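Local coordinates for protein deacetylase EF_0837 (Enterococcus faecalis, PDB 2ICS) that is a binuclear zinc amidohydrolase that deacetylates acetyl-(R)-mandelate in vitro, though with very low efficiency, and here holds adenine in its active site, at residues D59-F64 / I269-Y274; I244-D249 / G281-L286. All blocks are in the same frame, centred on the assembly; numbering follows the deposited sequence.

Contact 1 of 2, residues D59-F64 / I269-Y274. With ZN (zinc ion), chain B.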
# COMPACT_ATOMS: atom_id res chain seq x y z
N ASP A 59 -0.45 0.62 1.26
CA ASP A 59 -1.85 0.21 1.13
C ASP A 59 -2.15 -1.27 0.90
O ASP A 59 -3.25 -1.63 0.51
CB ASP A 59 -2.58 1.06 0.07
CG ASP A 59 -2.13 0.77 -1.34
OD1 ASP A 59 -1.48 -0.28 -1.57
OD2 ASP A 59 -2.45 1.58 -2.24
N HIS A 60 -1.17 -2.14 1.11
CA HIS A 60 -1.43 -3.56 0.99
C HIS A 60 -0.57 -4.25 2.05
O HIS A 60 0.61 -4.51 1.84
CB HIS A 60 -1.13 -4.12 -0.40
CG HIS A 60 -1.58 -5.54 -0.57
ND1 HIS A 60 -1.97 -6.10 -1.76
CD2 HIS A 60 -1.67 -6.55 0.35
CE1 HIS A 60 -2.28 -7.39 -1.55
NE2 HIS A 60 -2.11 -7.71 -0.28
N VAL A 61 -1.21 -4.54 3.17
CA VAL A 61 -0.53 -5.14 4.31
C VAL A 61 -1.39 -6.20 4.99
O VAL A 61 -2.59 -6.30 4.74
CB VAL A 61 -0.20 -4.00 5.31
CG1 VAL A 61 -0.14 -4.52 6.71
CG2 VAL A 61 1.10 -3.34 4.90
N HIS A 62 -0.77 -7.00 5.86
CA HIS A 62 -1.47 -8.01 6.63
C HIS A 62 -0.91 -7.91 8.05
O HIS A 62 0.17 -8.44 8.35
CB HIS A 62 -1.24 -9.39 6.02
CG HIS A 62 -1.93 -9.57 4.70
ND1 HIS A 62 -3.30 -9.61 4.56
CD2 HIS A 62 -1.43 -9.60 3.44
CE1 HIS A 62 -3.59 -9.66 3.25
NE2 HIS A 62 -2.48 -9.66 2.53
N CYS A 63 -1.64 -7.21 8.90
CA CYS A 63 -1.19 -6.99 10.26
C CYS A 63 -2.18 -7.28 11.40
O CYS A 63 -2.14 -6.61 12.43
CB CYS A 63 -0.68 -5.55 10.40
SG CYS A 63 -1.88 -4.29 9.97
N PHE A 64 -3.07 -8.25 11.20
CA PHE A 64 -3.99 -8.66 12.26
C PHE A 64 -3.15 -9.72 12.98
O PHE A 64 -3.07 -10.86 12.53
CB PHE A 64 -5.26 -9.30 11.69
CG PHE A 64 -6.22 -9.80 12.74
CD1 PHE A 64 -7.28 -10.62 12.40
CD2 PHE A 64 -6.06 -9.45 14.09
CE1 PHE A 64 -8.18 -11.10 13.36
CE2 PHE A 64 -6.94 -9.91 15.06
CZ PHE A 64 -8.01 -10.74 14.70
N ILE A 269 2.91 1.84 -4.88
CA ILE A 269 3.84 0.82 -4.46
C ILE A 269 3.47 0.31 -3.08
O ILE A 269 3.32 1.09 -2.14
CB ILE A 269 5.28 1.39 -4.45
CG1 ILE A 269 5.69 1.76 -5.88
CG2 ILE A 269 6.27 0.39 -3.86
CD1 ILE A 269 6.99 2.51 -5.96
N SER A 270 3.29 -1.00 -2.97
CA SER A 270 2.93 -1.64 -1.70
C SER A 270 3.71 -2.95 -1.56
O SER A 270 4.25 -3.47 -2.53
CB SER A 270 1.43 -1.90 -1.63
OG SER A 270 1.00 -2.70 -2.72
N THR A 271 3.70 -3.49 -0.34
CA THR A 271 4.47 -4.69 -0.03
C THR A 271 3.80 -6.05 0.05
O THR A 271 4.45 -7.07 -0.21
CB THR A 271 5.17 -4.52 1.32
OG1 THR A 271 4.17 -4.34 2.33
CG2 THR A 271 6.08 -3.30 1.30
N ASP A 272 2.52 -6.08 0.42
CA ASP A 272 1.80 -7.33 0.65
C ASP A 272 2.68 -8.11 1.63
O ASP A 272 2.93 -9.30 1.49
CB ASP A 272 1.60 -8.16 -0.61
CG ASP A 272 0.90 -9.48 -0.32
OD1 ASP A 272 0.13 -9.53 0.66
OD2 ASP A 272 1.11 -10.47 -1.05
N ILE A 273 3.14 -7.38 2.64
CA ILE A 273 4.03 -7.91 3.66
C ILE A 273 3.30 -8.58 4.82
O ILE A 273 2.17 -8.22 5.17
CB ILE A 273 4.88 -6.75 4.23
CG1 ILE A 273 6.00 -7.29 5.12
CG2 ILE A 273 3.99 -5.79 5.04
CD1 ILE A 273 6.96 -6.19 5.57
N TYR A 274 3.95 -9.58 5.40
CA TYR A 274 3.45 -10.27 6.58
C TYR A 274 4.72 -10.84 7.20
O TYR A 274 5.75 -10.90 6.53
CB TYR A 274 2.38 -11.32 6.23
CG TYR A 274 2.84 -12.63 5.65
CD1 TYR A 274 2.83 -13.79 6.42
CD2 TYR A 274 3.23 -12.72 4.31
CE1 TYR A 274 3.18 -15.02 5.86
CE2 TYR A 274 3.58 -13.94 3.75
CZ TYR A 274 3.55 -15.09 4.53
OH TYR A 274 3.89 -16.30 3.97
ZN ZN B . -2.08 -9.77 0.58
O HOH W 1 1.11 2.18 -0.66
O HOH W 2 -1.40 -10.66 -1.09
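His60, His62 and Asp272 converge on one zinc ion. Asp272 lies alongside His60 and points the same way, its CB making a CH-pi contact 3.8 Å from the centroid of the His60 ring, over the face but offset toward the rim, with ring and carboxylate planes turned 47° apart. With CG anti to the backbone N (chi1 178°), the aspartate carries OD1 past that face to the metal, 2.2 Å from zinc. His62 meets the same oxygen differently: OD1 sits at its ring edge, in plane, 3.2 Å from CD2. His62 NE2 reaches zinc at 2.0 Å and His60 NE2 at 2.2 Å. Behind the ligands the backbones are tied by a hydrogen bond from Asp272 N to His60 O (2.9 Å). Each imidazole also uses its ND1, His60 toward the hydroxyl of Thr210 and His62 toward that of Thr91, which fixes the ring rotation. This is the His-X-His plus aspartate set of the amidohydrolase TIM barrel; a water at 2.0 Å and the carbamate of Lys154 complete the metal's ligands. Zinc probably lowers the pKa of that water, consistent with hydrolytic chemistry at a binuclear site.

Contact 2 of 2, residues I244-D249 / G281-L286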
# COMPACT_ATOMS: atom_id res chain seq x y z
N ILE A 244 1.38 -2.43 -6.71
CA ILE A 244 2.42 -3.46 -6.65
C ILE A 244 2.10 -4.70 -5.79
O ILE A 244 2.12 -5.82 -6.29
CB ILE A 244 3.77 -2.87 -6.17
CG1 ILE A 244 4.30 -1.84 -7.18
CG2 ILE A 244 4.81 -3.99 -6.00
CD1 ILE A 244 4.65 -2.43 -8.53
N GLY A 245 1.83 -4.50 -4.50
CA GLY A 245 1.55 -5.62 -3.62
C GLY A 245 2.58 -6.73 -3.80
O GLY A 245 2.23 -7.88 -4.01
N HIS A 246 3.87 -6.37 -3.70
CA HIS A 246 4.98 -7.30 -3.90
C HIS A 246 4.73 -8.73 -3.45
O HIS A 246 4.68 -9.65 -4.27
CB HIS A 246 6.25 -6.78 -3.22
CG HIS A 246 7.50 -7.50 -3.64
ND1 HIS A 246 7.66 -8.86 -3.45
CD2 HIS A 246 8.62 -7.07 -4.25
CE1 HIS A 246 8.84 -9.23 -3.94
NE2 HIS A 246 9.44 -8.16 -4.43
N GLY A 247 4.58 -8.92 -2.14
CA GLY A 247 4.31 -10.25 -1.62
C GLY A 247 5.38 -11.30 -1.90
O GLY A 247 6.40 -11.05 -2.53
N THR A 248 5.12 -12.50 -1.39
CA THR A 248 6.05 -13.60 -1.56
C THR A 248 6.13 -14.06 -3.02
O THR A 248 7.19 -14.47 -3.48
CB THR A 248 5.63 -14.79 -0.67
OG1 THR A 248 5.62 -14.37 0.69
CG2 THR A 248 6.60 -15.97 -0.83
N ASP A 249 5.03 -13.96 -3.76
CA ASP A 249 5.04 -14.41 -5.15
C ASP A 249 4.38 -13.48 -6.16
O ASP A 249 4.04 -13.91 -7.25
CB ASP A 249 4.37 -15.78 -5.25
CG ASP A 249 5.23 -16.89 -4.67
OD1 ASP A 249 6.37 -17.08 -5.15
OD2 ASP A 249 4.75 -17.58 -3.75
N GLY A 281 12.40 -12.40 3.79
CA GLY A 281 12.39 -11.90 2.43
C GLY A 281 11.35 -12.66 1.62
O GLY A 281 10.70 -13.55 2.17
N PRO A 282 11.17 -12.36 0.32
CA PRO A 282 11.86 -11.37 -0.51
C PRO A 282 11.47 -9.90 -0.27
O PRO A 282 12.18 -8.99 -0.72
CB PRO A 282 11.51 -11.84 -1.92
CG PRO A 282 10.11 -12.32 -1.75
CD PRO A 282 10.20 -13.13 -0.48
N VAL A 283 10.36 -9.66 0.41
CA VAL A 283 9.94 -8.29 0.71
C VAL A 283 10.26 -8.05 2.17
O VAL A 283 9.60 -8.59 3.05
CB VAL A 283 8.42 -8.09 0.48
CG1 VAL A 283 7.68 -9.35 0.79
CG2 VAL A 283 7.90 -6.95 1.36
N TYR A 284 11.27 -7.24 2.44
CA TYR A 284 11.65 -7.00 3.82
C TYR A 284 10.93 -5.82 4.45
O TYR A 284 10.64 -5.82 5.65
CB TYR A 284 13.16 -6.79 3.90
CG TYR A 284 13.96 -8.00 3.48
CD1 TYR A 284 14.22 -8.25 2.13
CD2 TYR A 284 14.44 -8.90 4.43
CE1 TYR A 284 14.97 -9.38 1.74
CE2 TYR A 284 15.18 -10.02 4.05
CZ TYR A 284 15.44 -10.26 2.71
OH TYR A 284 16.17 -11.37 2.36
N ASP A 285 10.64 -4.81 3.63
CA ASP A 285 9.94 -3.61 4.08
C ASP A 285 9.58 -2.74 2.87
O ASP A 285 9.88 -3.09 1.73
CB ASP A 285 10.82 -2.84 5.07
CG ASP A 285 12.24 -2.63 4.57
OD1 ASP A 285 13.15 -2.47 5.40
OD2 ASP A 285 12.45 -2.61 3.34
N LEU A 286 8.91 -1.62 3.10
CA LEU A 286 8.51 -0.75 2.00
C LEU A 286 9.73 -0.14 1.31
O LEU A 286 9.81 -0.13 0.08
CB LEU A 286 7.57 0.35 2.51
CG LEU A 286 6.92 1.24 1.44
CD1 LEU A 286 5.97 0.42 0.57
CD2 LEU A 286 6.18 2.36 2.13
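The His246 imidazole has Val283 over one face, the valine CB coming to 4.1 Å from ring atom ND1, while Pro282 approaches obliquely, its CG 4.0 Å from CE1. Near the ring plane, His246 ND1 donates a hydrogen bond to Gly247 O at 2.7 Å; the oxygen is only 2° out of the ring plane and receives the bond in its own carbonyl plane, on a lone pair. CG of His246 stands anti to the backbone N (chi1 -167°), which swings the ring round beside its own carbonyl so that it can turn ND1 onto this oxygen. That short bond fixes the ring's rotation and keeps its face turned to the valine. The phenyl ring of Phe251 also meets the imidazole, with the planes at about 40°.

Between the two segments the contact is van der Waals only. The valine and the imidazole run antiparallel, flank to flank, and Val283 CG1 lies 3.9 Å from Gly247 O. The same oxygen is also hydrogen-bonded to Ser346 OG, so two partners grip it. Pro282, after a cis peptide bond, rests CG 4.0 Å from Thr248 O; this one atom meets His246, Gly247 and Thr248 in turn.

In the barrel, 244-249 leaves strand 241-243 toward helix 253-261, and its Gly245 O accepts a hydrogen bond from ND1 of the zinc ligand His211, placing this loop in the second shell of the binuclear site. Segment 281-286 joins helix 275-279 to helix 286-296, whose N-cap is Asp285; Leu286 packs on Trp56 and Asp58 of strand 51-61.

In the fold
From the N terminus, the chain first enters contact 1 at the end of strand 51-61, then passes through most of the barrel before 244-249 opens contact 2 just after strand 241-243. Only after helix 253-261 does 269-274 return to close contact 1, a loop of 204 residues; helix 275-279 follows, and 281-286 closes contact 2 over 31 residues. The segments alternate, so the two loops cross. Their centres are 8 Å apart and they touch directly: Gly245 N lies 2.7 Å from Ser270 OG and Gly247 N 2.7 Å from Thr271 O, both probable hydrogen bonds. Segment 269-274 thus joins the first barrel strand and its zinc to the loop after strand 241-243.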